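Local coordinates for protein Non-ribosomal peptide synthetase (Methanobrevibacter ruminantium, PDB 6VTJ) that probably releases a finished peptide from its phosphopantetheine-bearing carrier domain by reducing the thioester, as the thiolation-reductase end of an archaeal non-ribosomal peptide synthetase, at residues A[61-66]-A[79-84]; A[240-245]-A[300-305]; A[374-379]-A[456-461]; A[400-405]-A[479-484]. All coordinates share one frame; numbering follows the deposited sequence.

Contact 1 (A[61-66]-A[79-84])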
loop_
_atom_site.group_PDB
_atom_site.type_symbol
_atom_site.label_atom_id
_atom_site.label_comp_id
_atom_site.label_asym_id
_atom_site.label_seq_id
_atom_site.Cartn_x
_atom_site.Cartn_y
_atom_site.Cartn_z
ATOM N N TYR A 61 0.081 20.872 -21.917
ATOM C CA TYR A 61 0.208 19.480 -22.328
ATOM C C TYR A 61 -0.675 18.597 -21.455
ATOM O O TYR A 61 -0.967 18.930 -20.302
ATOM C CB TYR A 61 1.665 19.020 -22.259
ATOM C CG TYR A 61 2.527 19.710 -23.296
ATOM C CD1 TYR A 61 2.406 19.394 -24.646
ATOM C CD2 TYR A 61 3.437 20.701 -22.929
ATOM C CE1 TYR A 61 3.167 20.035 -25.594
ATOM C CE2 TYR A 61 4.207 21.349 -23.873
ATOM C CZ TYR A 61 4.070 21.013 -25.206
ATOM O OH TYR A 61 4.842 21.653 -26.159
ATOM N N SER A 62 -1.135 17.481 -22.023
ATOM C CA SER A 62 -1.953 16.518 -21.283
ATOM C C SER A 62 -1.049 15.371 -20.850
ATOM O O SER A 62 -0.667 14.526 -21.659
ATOM C CB SER A 62 -3.133 16.032 -22.116
ATOM O OG SER A 62 -4.155 17.017 -22.138
ATOM N N VAL A 63 -0.681 15.364 -19.569
ATOM C CA VAL A 63 0.166 14.329 -18.993
ATOM C C VAL A 63 -0.359 14.004 -17.607
ATOM O O VAL A 63 -1.072 14.792 -16.982
ATOM C CB VAL A 63 1.657 14.730 -18.874
ATOM C CG1 VAL A 63 2.366 14.552 -20.182
ATOM C CG2 VAL A 63 1.806 16.153 -18.339
ATOM N N ARG A 64 0.023 12.835 -17.119
ATOM C CA ARG A 64 -0.228 12.502 -15.733
ATOM C C ARG A 64 1.046 11.921 -15.139
ATOM O O ARG A 64 2.026 11.655 -15.842
ATOM C CB ARG A 64 -1.414 11.539 -15.591
ATOM C CG ARG A 64 -1.209 10.194 -16.265
ATOM C CD ARG A 64 -2.349 9.227 -15.932
ATOM N NE ARG A 64 -3.569 9.519 -16.683
ATOM C CZ ARG A 64 -4.725 9.852 -16.125
ATOM N NH1 ARG A 64 -4.822 9.933 -14.806
ATOM N NH2 ARG A 64 -5.788 10.097 -16.882
ATOM N N TYR A 65 1.000 11.726 -13.822
ATOM C CA TYR A 65 2.178 11.361 -13.042
ATOM C C TYR A 65 2.858 10.092 -13.557
ATOM O O TYR A 65 4.090 10.030 -13.611
ATOM C CB TYR A 65 1.755 11.204 -11.582
ATOM C CG TYR A 65 2.857 11.164 -10.552
ATOM C CD1 TYR A 65 3.855 12.122 -10.518
ATOM C CD2 TYR A 65 2.862 10.182 -9.573
ATOM C CE1 TYR A 65 4.853 12.080 -9.544
ATOM C CE2 TYR A 65 3.839 10.135 -8.599
ATOM C CZ TYR A 65 4.829 11.076 -8.579
ATOM O OH TYR A 65 5.795 10.996 -7.599
ATOM N N ASP A 66 2.091 9.055 -13.918
ATOM C CA ASP A 66 2.762 7.812 -14.310
ATOM C C ASP A 66 3.497 7.949 -15.639
ATOM O O ASP A 66 4.377 7.126 -15.940
ATOM C CB ASP A 66 1.770 6.633 -14.368
ATOM C CG ASP A 66 0.711 6.780 -15.461
ATOM O OD1 ASP A 66 1.053 7.047 -16.637
ATOM O OD2 ASP A 66 -0.485 6.591 -15.150
ATOM N N LYS A 79 7.713 11.770 -27.803
ATOM C CA LYS A 79 6.989 10.747 -28.555
ATOM C C LYS A 79 5.594 10.541 -27.974
ATOM O O LYS A 79 4.608 10.450 -28.718
ATOM C CB LYS A 79 7.772 9.434 -28.564
ATOM C CG LYS A 79 9.186 9.545 -29.135
ATOM C CD LYS A 79 9.561 8.332 -29.968
ATOM C CE LYS A 79 8.781 7.098 -29.521
ATOM N NZ LYS A 79 9.480 5.811 -29.827
ATOM N N LEU A 80 5.489 10.513 -26.638
ATOM C CA LEU A 80 4.186 10.362 -25.986
ATOM C C LEU A 80 3.277 11.554 -26.261
ATOM O O LEU A 80 2.123 11.387 -26.671
ATOM C CB LEU A 80 4.360 10.176 -24.474
ATOM C CG LEU A 80 3.097 10.408 -23.625
ATOM C CD1 LEU A 80 2.034 9.334 -23.867
ATOM C CD2 LEU A 80 3.413 10.530 -22.143
ATOM N N LEU A 81 3.769 12.770 -26.011
ATOM C CA LEU A 81 2.915 13.947 -26.121
ATOM C C LEU A 81 2.546 14.273 -27.558
ATOM O O LEU A 81 1.636 15.077 -27.775
ATOM C CB LEU A 81 3.589 15.153 -25.475
ATOM C CG LEU A 81 3.504 15.211 -23.952
ATOM C CD1 LEU A 81 4.285 16.397 -23.411
ATOM C CD2 LEU A 81 2.048 15.302 -23.533
ATOM N N SER A 82 3.215 13.678 -28.544
ATOM C CA SER A 82 2.863 13.945 -29.930
ATOM C C SER A 82 2.137 12.791 -30.615
ATOM O O SER A 82 1.466 13.027 -31.625
ATOM C CB SER A 82 4.118 14.324 -30.739
ATOM O OG SER A 82 5.073 13.271 -30.800
ATOM N N GLY A 83 2.247 11.558 -30.104
ATOM C CA GLY A 83 1.418 10.481 -30.620
ATOM C C GLY A 83 2.108 9.192 -31.022
ATOM O O GLY A 83 1.429 8.225 -31.383
ATOM N N GLU A 84 3.439 9.146 -30.971
ATOM C CA GLU A 84 4.165 7.931 -31.353
ATOM C C GLU A 84 4.360 6.992 -30.158
ATOM O O GLU A 84 4.708 5.814 -30.317
ATOM C CB GLU A 84 5.519 8.285 -31.971
#

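Contact 2 (A[240-245]-A[300-305])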
loop_
_atom_site.group_PDB
_atom_site.type_symbol
_atom_site.label_atom_id
_atom_site.label_comp_id
_atom_site.label_asym_id
_atom_site.label_seq_id
_atom_site.Cartn_x
_atom_site.Cartn_y
_atom_site.Cartn_z
ATOM N N ASN A 240 11.550 -15.693 -0.475
ATOM C CA ASN A 240 12.500 -16.111 0.546
ATOM C C ASN A 240 11.796 -16.534 1.833
ATOM O O ASN A 240 12.178 -17.536 2.461
ATOM C CB ASN A 240 13.479 -14.970 0.814
ATOM C CG ASN A 240 14.314 -14.626 -0.405
ATOM O OD1 ASN A 240 14.526 -15.458 -1.291
ATOM N ND2 ASN A 240 14.786 -13.391 -0.459
ATOM N N GLY A 241 10.766 -15.780 2.251
ATOM C CA GLY A 241 10.049 -16.153 3.461
ATOM C C GLY A 241 9.300 -17.462 3.314
ATOM O O GLY A 241 9.224 -18.255 4.262
ATOM N N LEU A 242 8.779 -17.721 2.117
ATOM C CA LEU A 242 8.108 -18.980 1.836
ATOM C C LEU A 242 9.087 -20.140 1.854
ATOM O O LEU A 242 8.765 -21.218 2.360
ATOM C CB LEU A 242 7.410 -18.911 0.477
ATOM C CG LEU A 242 6.190 -18.007 0.366
ATOM C CD1 LEU A 242 5.780 -17.815 -1.090
ATOM C CD2 LEU A 242 5.073 -18.616 1.178
ATOM N N LYS A 243 10.277 -19.946 1.284
ATOM C CA LYS A 243 11.292 -20.997 1.317
ATOM C C LYS A 243 11.686 -21.316 2.750
ATOM O O LYS A 243 11.789 -22.494 3.140
ATOM C CB LYS A 243 12.512 -20.571 0.495
ATOM C CG LYS A 243 12.256 -20.607 -1.007
ATOM C CD LYS A 243 13.515 -20.345 -1.843
ATOM N N PHE A 244 11.871 -20.269 3.563
ATOM C CA PHE A 244 12.117 -20.483 4.978
ATOM C C PHE A 244 10.988 -21.282 5.614
ATOM O O PHE A 244 11.233 -22.242 6.350
ATOM C CB PHE A 244 12.290 -19.164 5.715
ATOM C CG PHE A 244 12.259 -19.333 7.202
ATOM C CD1 PHE A 244 13.342 -19.889 7.864
ATOM C CD2 PHE A 244 11.117 -19.009 7.935
ATOM C CE1 PHE A 244 13.308 -20.074 9.240
ATOM C CE2 PHE A 244 11.072 -19.195 9.302
ATOM C CZ PHE A 244 12.171 -19.727 9.957
ATOM N N ALA A 245 9.738 -20.895 5.345
ATOM C CA ALA A 245 8.606 -21.609 5.934
ATOM C C ALA A 245 8.569 -23.068 5.493
ATOM O O ALA A 245 8.163 -23.943 6.268
ATOM C CB ALA A 245 7.297 -20.914 5.561
ATOM N N GLU A 300 1.081 -12.752 -3.953
ATOM C CA GLU A 300 -0.084 -13.573 -3.635
ATOM C C GLU A 300 -0.025 -14.892 -4.382
ATOM O O GLU A 300 -0.307 -15.954 -3.817
ATOM C CB GLU A 300 -1.381 -12.828 -3.980
ATOM C CG GLU A 300 -1.828 -11.790 -2.933
ATOM C CD GLU A 300 -3.286 -11.352 -3.077
ATOM O OE1 GLU A 300 -4.076 -12.075 -3.716
ATOM O OE2 GLU A 300 -3.653 -10.288 -2.525
ATOM N N ARG A 301 0.304 -14.834 -5.671
ATOM C CA ARG A 301 0.385 -16.060 -6.465
ATOM C C ARG A 301 1.471 -16.996 -5.943
ATOM O O ARG A 301 1.279 -18.214 -5.915
ATOM C CB ARG A 301 0.639 -15.723 -7.928
ATOM C CG ARG A 301 0.501 -16.910 -8.867
ATOM C CD ARG A 301 0.680 -16.452 -10.307
ATOM N NE ARG A 301 2.081 -16.202 -10.614
ATOM C CZ ARG A 301 2.538 -15.842 -11.809
ATOM N NH1 ARG A 301 1.702 -15.663 -12.829
ATOM N NH2 ARG A 301 3.840 -15.653 -11.979
ATOM N N ALA A 302 2.617 -16.454 -5.519
ATOM C CA ALA A 302 3.639 -17.315 -4.921
ATOM C C ALA A 302 3.129 -17.982 -3.643
ATOM O O ALA A 302 3.390 -19.180 -3.393
ATOM C CB ALA A 302 4.903 -16.509 -4.639
ATOM N N VAL A 303 2.405 -17.221 -2.817
ATOM C CA VAL A 303 1.922 -17.759 -1.551
ATOM C C VAL A 303 0.940 -18.899 -1.810
ATOM O O VAL A 303 1.053 -19.992 -1.234
ATOM C CB VAL A 303 1.292 -16.639 -0.705
ATOM C CG1 VAL A 303 0.554 -17.234 0.482
ATOM C CG2 VAL A 303 2.349 -15.631 -0.248
ATOM N N LEU A 304 -0.015 -18.674 -2.720
ATOM C CA LEU A 304 -1.005 -19.709 -3.024
ATOM C C LEU A 304 -0.382 -20.914 -3.748
ATOM O O LEU A 304 -0.821 -22.055 -3.542
ATOM C CB LEU A 304 -2.147 -19.103 -3.844
ATOM C CG LEU A 304 -3.061 -18.138 -3.069
ATOM C CD1 LEU A 304 -3.982 -17.315 -3.979
ATOM C CD2 LEU A 304 -3.891 -18.911 -2.053
ATOM N N GLN A 305 0.631 -20.691 -4.596
ATOM C CA GLN A 305 1.382 -21.803 -5.171
ATOM C C GLN A 305 1.964 -22.708 -4.083
ATOM O O GLN A 305 1.769 -23.939 -4.099
ATOM C CB GLN A 305 2.490 -21.244 -6.057
ATOM C CG GLN A 305 3.280 -22.290 -6.826
ATOM C CD GLN A 305 4.327 -21.642 -7.706
ATOM O OE1 GLN A 305 4.005 -20.835 -8.580
ATOM N NE2 GLN A 305 5.593 -21.964 -7.459
#

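Contact 3 (A[374-379]-A[456-461])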
loop_
_atom_site.group_PDB
_atom_site.type_symbol
_atom_site.label_atom_id
_atom_site.label_comp_id
_atom_site.label_asym_id
_atom_site.label_seq_id
_atom_site.Cartn_x
_atom_site.Cartn_y
_atom_site.Cartn_z
ATOM N N LEU A 374 -4.164 -10.481 13.567
ATOM C CA LEU A 374 -3.915 -11.509 14.563
ATOM C C LEU A 374 -5.089 -12.472 14.680
ATOM O O LEU A 374 -4.888 -13.674 14.878
ATOM C CB LEU A 374 -3.606 -10.863 15.909
ATOM C CG LEU A 374 -2.261 -10.152 15.929
ATOM C CD1 LEU A 374 -1.930 -9.710 17.353
ATOM C CD2 LEU A 374 -1.157 -11.042 15.363
ATOM N N ALA A 375 -6.329 -11.975 14.556
ATOM C CA ALA A 375 -7.481 -12.882 14.648
ATOM C C ALA A 375 -7.568 -13.792 13.434
ATOM O O ALA A 375 -7.802 -14.997 13.564
ATOM C CB ALA A 375 -8.786 -12.091 14.807
ATOM N N LEU A 376 -7.418 -13.228 12.233
ATOM C CA LEU A 376 -7.556 -14.023 11.024
ATOM C C LEU A 376 -6.433 -15.037 10.877
ATOM O O LEU A 376 -6.628 -16.056 10.210
ATOM C CB LEU A 376 -7.633 -13.107 9.800
ATOM C CG LEU A 376 -8.879 -12.209 9.834
ATOM C CD1 LEU A 376 -8.820 -11.086 8.793
ATOM C CD2 LEU A 376 -10.164 -13.031 9.677
ATOM N N SER A 377 -5.273 -14.803 11.510
ATOM C CA SER A 377 -4.190 -15.776 11.415
ATOM C C SER A 377 -4.545 -17.106 12.085
ATOM O O SER A 377 -3.918 -18.122 11.775
ATOM C CB SER A 377 -2.912 -15.185 12.020
ATOM O OG SER A 377 -2.534 -13.985 11.323
ATOM N N LYS A 378 -5.554 -17.130 12.967
ATOM C CA LYS A 378 -5.959 -18.343 13.680
ATOM C C LYS A 378 -7.105 -19.111 13.005
ATOM O O LYS A 378 -7.538 -20.140 13.542
ATOM C CB LYS A 378 -6.372 -18.002 15.119
ATOM C CG LYS A 378 -5.368 -17.191 15.974
ATOM C CD LYS A 378 -5.993 -16.974 17.370
ATOM C CE LYS A 378 -5.161 -16.111 18.309
ATOM N NZ LYS A 378 -5.283 -14.676 17.956
ATOM N N THR A 379 -7.604 -18.649 11.851
ATOM C CA THR A 379 -8.703 -19.321 11.156
ATOM C C THR A 379 -8.257 -20.696 10.621
ATOM O O THR A 379 -7.059 -20.968 10.519
ATOM C CB THR A 379 -9.219 -18.435 10.020
ATOM O OG1 THR A 379 -8.153 -18.106 9.122
ATOM C CG2 THR A 379 -9.858 -17.126 10.580
ATOM N N GLU A 456 -17.844 -9.000 2.614
ATOM C CA GLU A 456 -18.793 -9.437 3.629
ATOM C C GLU A 456 -18.359 -10.743 4.277
ATOM O O GLU A 456 -18.497 -10.912 5.498
ATOM C CB GLU A 456 -20.195 -9.569 3.019
ATOM N N GLN A 457 -17.818 -11.685 3.492
ATOM C CA GLN A 457 -17.378 -12.925 4.115
ATOM C C GLN A 457 -16.391 -12.619 5.234
ATOM O O GLN A 457 -16.512 -13.138 6.352
ATOM C CB GLN A 457 -16.764 -13.881 3.080
ATOM C CG GLN A 457 -16.310 -15.226 3.667
ATOM C CD GLN A 457 -15.997 -16.278 2.602
ATOM O OE1 GLN A 457 -16.892 -16.782 1.938
ATOM N NE2 GLN A 457 -14.718 -16.607 2.441
ATOM N N THR A 458 -15.412 -11.754 4.962
ATOM C CA THR A 458 -14.429 -11.474 6.004
ATOM C C THR A 458 -15.094 -10.773 7.184
ATOM O O THR A 458 -14.823 -11.101 8.345
ATOM C CB THR A 458 -13.270 -10.645 5.441
ATOM O OG1 THR A 458 -12.589 -11.393 4.419
ATOM C CG2 THR A 458 -12.264 -10.302 6.552
ATOM N N VAL A 459 -15.990 -9.828 6.909
ATOM C CA VAL A 459 -16.733 -9.201 7.994
ATOM C C VAL A 459 -17.352 -10.279 8.864
ATOM O O VAL A 459 -17.152 -10.306 10.088
ATOM C CB VAL A 459 -17.791 -8.235 7.426
ATOM C CG1 VAL A 459 -18.663 -7.620 8.547
ATOM C CG2 VAL A 459 -17.095 -7.142 6.680
ATOM N N ASP A 460 -18.011 -11.255 8.226
ATOM C CA ASP A 460 -18.733 -12.259 8.993
ATOM C C ASP A 460 -17.771 -13.060 9.832
ATOM O O ASP A 460 -18.007 -13.288 11.037
ATOM C CB ASP A 460 -19.518 -13.185 8.069
ATOM C CG ASP A 460 -20.690 -12.498 7.434
ATOM O OD1 ASP A 460 -21.108 -11.458 7.978
ATOM O OD2 ASP A 460 -21.168 -12.974 6.386
ATOM N N ILE A 461 -16.650 -13.453 9.221
ATOM C CA ILE A 461 -15.704 -14.298 9.924
ATOM C C ILE A 461 -15.147 -13.536 11.113
ATOM O O ILE A 461 -15.149 -14.032 12.248
ATOM C CB ILE A 461 -14.608 -14.780 8.956
ATOM C CG1 ILE A 461 -15.200 -15.784 7.960
ATOM C CG2 ILE A 461 -13.447 -15.398 9.712
ATOM C CD1 ILE A 461 -14.182 -16.365 6.942
#

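Contact 4 (A[400-405]-A[479-484])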
loop_
_atom_site.group_PDB
_atom_site.type_symbol
_atom_site.label_atom_id
_atom_site.label_comp_id
_atom_site.label_asym_id
_atom_site.label_seq_id
_atom_site.Cartn_x
_atom_site.Cartn_y
_atom_site.Cartn_z
ATOM N N VAL A 400 -14.813 15.935 4.738
ATOM C CA VAL A 400 -14.822 17.394 4.661
ATOM C C VAL A 400 -15.693 17.997 5.762
ATOM O O VAL A 400 -15.380 19.072 6.274
ATOM C CB VAL A 400 -15.241 17.848 3.248
ATOM C CG1 VAL A 400 -15.707 19.288 3.246
ATOM C CG2 VAL A 400 -14.051 17.725 2.301
ATOM N N ASP A 401 -16.774 17.324 6.170
ATOM C CA ASP A 401 -17.531 17.800 7.323
ATOM C C ASP A 401 -16.647 17.860 8.555
ATOM O O ASP A 401 -16.710 18.830 9.323
ATOM C CB ASP A 401 -18.746 16.909 7.595
ATOM C CG ASP A 401 -19.846 17.071 6.547
ATOM O OD1 ASP A 401 -19.737 17.981 5.690
ATOM O OD2 ASP A 401 -20.802 16.257 6.558
ATOM N N ALA A 402 -15.807 16.834 8.755
ATOM C CA ALA A 402 -14.862 16.871 9.876
ATOM C C ALA A 402 -13.814 17.978 9.711
ATOM O O ALA A 402 -13.466 18.667 10.678
ATOM C CB ALA A 402 -14.182 15.513 10.028
ATOM N N LEU A 403 -13.278 18.148 8.504
ATOM C CA LEU A 403 -12.247 19.165 8.304
ATOM C C LEU A 403 -12.804 20.572 8.498
ATOM O O LEU A 403 -12.117 21.447 9.029
ATOM C CB LEU A 403 -11.636 19.034 6.916
ATOM C CG LEU A 403 -10.457 18.076 6.826
ATOM C CD1 LEU A 403 -10.002 18.002 5.378
ATOM C CD2 LEU A 403 -9.331 18.524 7.759
ATOM N N ASN A 404 -14.050 20.812 8.099
ATOM C CA ASN A 404 -14.593 22.165 8.209
ATOM C C ASN A 404 -14.840 22.610 9.650
ATOM O O ASN A 404 -15.090 23.801 9.871
ATOM C CB ASN A 404 -15.886 22.284 7.404
ATOM C CG ASN A 404 -15.627 22.546 5.948
ATOM O OD1 ASN A 404 -14.516 22.911 5.570
ATOM N ND2 ASN A 404 -16.645 22.367 5.115
ATOM N N THR A 405 -14.794 21.710 10.636
ATOM C CA THR A 405 -14.881 22.195 12.012
ATOM C C THR A 405 -13.625 22.950 12.435
ATOM O O THR A 405 -13.630 23.593 13.489
ATOM C CB THR A 405 -15.158 21.045 12.989
ATOM O OG1 THR A 405 -13.987 20.231 13.124
ATOM C CG2 THR A 405 -16.314 20.194 12.505
ATOM N N ARG A 479 -9.942 13.227 16.029
ATOM C CA ARG A 479 -8.705 12.694 16.588
ATOM C C ARG A 479 -7.643 12.633 15.506
ATOM O O ARG A 479 -6.521 13.134 15.682
ATOM C CB ARG A 479 -8.928 11.304 17.203
ATOM C CG ARG A 479 -9.810 11.289 18.457
ATOM C CD ARG A 479 -9.566 10.056 19.311
ATOM N NE ARG A 479 -10.133 8.841 18.729
ATOM C CZ ARG A 479 -11.437 8.590 18.633
ATOM N NH1 ARG A 479 -12.326 9.465 19.089
ATOM N NH2 ARG A 479 -11.859 7.456 18.089
ATOM N N LEU A 480 -8.029 12.117 14.335
ATOM C CA LEU A 480 -7.066 11.935 13.256
ATOM C C LEU A 480 -6.520 13.283 12.818
ATOM O O LEU A 480 -5.295 13.499 12.764
ATOM C CB LEU A 480 -7.741 11.204 12.091
ATOM C CG LEU A 480 -6.930 10.829 10.851
ATOM C CD1 LEU A 480 -7.547 9.625 10.192
ATOM C CD2 LEU A 480 -6.870 12.007 9.867
ATOM N N PHE A 481 -7.421 14.235 12.597
ATOM C CA PHE A 481 -6.958 15.509 12.088
ATOM C C PHE A 481 -6.235 16.286 13.178
ATOM O O PHE A 481 -5.250 16.977 12.879
ATOM C CB PHE A 481 -8.129 16.285 11.475
ATOM C CG PHE A 481 -8.613 15.688 10.175
ATOM C CD1 PHE A 481 -7.715 15.363 9.183
ATOM C CD2 PHE A 481 -9.952 15.397 9.980
ATOM C CE1 PHE A 481 -8.140 14.795 7.999
ATOM C CE2 PHE A 481 -10.389 14.833 8.802
ATOM C CZ PHE A 481 -9.483 14.531 7.806
ATOM N N ASP A 482 -6.625 16.102 14.450
ATOM C CA ASP A 482 -5.903 16.819 15.497
ATOM C C ASP A 482 -4.444 16.419 15.459
ATOM O O ASP A 482 -3.544 17.273 15.507
ATOM C CB ASP A 482 -6.484 16.520 16.875
ATOM C CG ASP A 482 -7.782 17.259 17.150
ATOM O OD1 ASP A 482 -8.244 18.053 16.306
ATOM O OD2 ASP A 482 -8.352 17.024 18.234
ATOM N N TYR A 483 -4.200 15.121 15.266
ATOM C CA TYR A 483 -2.823 14.660 15.265
ATOM C C TYR A 483 -2.060 15.330 14.133
ATOM O O TYR A 483 -0.989 15.921 14.345
ATOM C CB TYR A 483 -2.784 13.137 15.154
ATOM C CG TYR A 483 -1.394 12.598 15.110
ATOM C CD1 TYR A 483 -0.647 12.472 16.271
ATOM C CD2 TYR A 483 -0.808 12.223 13.904
ATOM C CE1 TYR A 483 0.645 11.981 16.237
ATOM C CE2 TYR A 483 0.491 11.739 13.860
ATOM C CZ TYR A 483 1.207 11.623 15.036
ATOM O OH TYR A 483 2.490 11.134 15.005
ATOM N N LEU A 484 -2.637 15.321 12.932
ATOM C CA LEU A 484 -1.903 15.889 11.812
ATOM C C LEU A 484 -1.761 17.393 11.984
ATOM O O LEU A 484 -0.765 17.981 11.555
ATOM C CB LEU A 484 -2.591 15.555 10.496
ATOM C CG LEU A 484 -2.671 14.077 10.123
ATOM C CD1 LEU A 484 -3.691 13.920 9.010
ATOM C CD2 LEU A 484 -1.324 13.516 9.715
#

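Contact 1 (A[61-66]-A[79-84])
L81 and Y61 each hold CG anti to the carbonyl carbon, chi1 -79° and -68°. Each side chain thus lies beside its own backbone N, and the two cross at about a right angle. V63 places CG1 in the same way, chi1 -81°, and it too meets L81 crosswise. L81 is the shared partner. CD1 of L81 goes to the tyrosine, 3.7 Å from CD1 of Y61, and approaches the ring obliquely. CD2 of L81 stands 3.4 Å from the carbonyl O of S62 and 3.4 Å from CG1 of V63, the second a tight fit for two carbons. It also lies near CB of Y61. The hydroxyl of Y61 is hydrogen-bonded to E19 OE1 of helix 15-28. The same helix touches L81 through I20, while V63 packs on I53, L56 and L57 of helix 46-58. Helix 74-82 stops just beyond L81. G83 leaves it with positive phi, a conformation that favours glycine. The contact thus ties the last turn of helix 74-82 to the loop before helix 65-70 in the helical carrier domain. Y65, two residues after V63, touches the phosphopantetheine. No hydrogen bond or charge pair spans the two segments, so the join rests on van der Waals contact and buried carbon, with one methyl against a carbonyl oxygen.

Contact 2 (A[240-245]-A[300-305])
L242 gives up the most surface here, with V303 and A302 next. It projects from helix 229-246 onto the backbone of helix 291-308. One methyl does most of the work. CD1 of L242 rests against the peptide that joins A302 to V303, 3.6 Å from the carbonyl O of A302 and 3.8 Å from the backbone N of V303. It also meets the two side chains there. CB of A302 lies 3.9 Å from CD1 of L242, and CG2 of V303 is a little further from that methyl, at 4.2 Å. The leucine sets CG anti to its carbonyl carbon, chi1 -70°, and its bond from the backbone already aims at the other helix. The small side chain of A302 probably leaves room for the methyl to reach the main chain. The nearest CA atoms of the two segments, those of L242 and V303, are 7.2 Å apart. Y253 of strand 252-258 touches both L242 and V303, and V303 also packs on V313 and I315 of strand 313-322. The two helices belong to successive beta-alpha-beta crossovers of the Rossmann-type reductase fold, linking parallel strands 213-216, 252-258 and 313-322. On another side of helix 291-308, R301 makes a cation-pi contact with Y101. No hydrogen bond crosses between the segments. The contact is apolar in character: a leucine methyl packed on a helical peptide and on the side chains of A302 and V303.

Contact 3 (A[374-379]-A[456-461])
L376 and T379 reach across to T458 and I461 with methyl groups alone. CD2 of L376 meets CG2 of I461 at 4.0 Å, and its other branch, CD1, lies 4.2 Å from CG2 of T458. CG2 of T379 comes to the same isoleucine methyl, 4.1 Å from CG2 of I461, which therefore sits by two partners. In each pair the side chains cross at about a right angle. The bond to CB of T379 already points toward the other segment. A chi1 of 57° then puts CG2 anti to the carbonyl carbon, beside I461, and turns OG1 back to L376. There OG1 of T379 donates to O of L376 at 2.8 Å, in the carbonyl plane. The backbone N of T379 adds a second bond to that oxygen, closing a type I turn. With a glycine in place of T379, O of L376 would probably be left with one donor fewer and a gap would open beside I461. T458 is fixed from outside as well: its OG1 is hydrogen-bonded to E279 OE2 and to H387 N. K378 binds L374 O above the carbonyl plane and forms a salt bridge with E150. The contact thus joins helix 366-376 and the turn from L376 to T379 to helix 456-464. F386 of strand 385-388 touches L376, T379 and T458, and helix 115-120 packs W115 and F118 on I461.

Contact 4 (A[400-405]-A[479-484])
F481 presents a ring face to L403 and an edge to A402. CD2 of L403 sits over the middle of the F481 ring, 3.6 Å from its centroid and only 5° off the ring normal, a CH-pi contact of near-ideal direction. CG of L403 follows above the far rim, 3.8 Å from CE2 and CZ of F481. The leucine and the phenylalanine side chains cross at about a right angle. CB of A402 comes near the ring plane instead, 4.0 Å from CE2 of F481. The ring is brought there by chi1 of -71°, which puts CG anti to the carbonyl carbon, while the bond from the backbone to CB is directed toward helix 396-403. If a serine stood in place of F481, the L403 methyl is likely to lose its aromatic face and a gap to open between the two helices. OG1 of T405 donates to O of A402 at 2.9 Å, tilted 18° from the carbonyl plane. Around the ring, Y406 touches F481 and its hydroxyl bonds to D482 OD1. I343 of helix 338-349 and F490 cover L403. Helix 396-403 is thereby joined to helix 474-485, late in the chain. All three touching residues are buried and no hydrogen bond spans the segments. The contact is apolar, and the methyl over the ring centre is consistent with a weak, directional CH-pi attraction.

Overall arrangement
Contact 1 comes first along the chain and lies in the carrier domain. The other three follow in the reductase part. The centre of contact 1 is about 38, 44 and 37 Å from the centres of contacts 2, 3 and 4, and those of contacts 2 and 4 are about 40 Å apart. Contact 2 joins two crossover helices on the Rossmann-type sheet. Contact 3 is about 21 Å from it, centre to centre, beside strand 385-388 of the same sheet. Contacts 3 and 4 interleave in sequence, 374-379, 400-405, 456-461, 479-484, and helices 456-464 and 474-485 are consecutive. The end of the chain therefore returns twice to earlier helices. No two contacts touch. The phosphopantetheine pocket draws residues from both carrier and reductase.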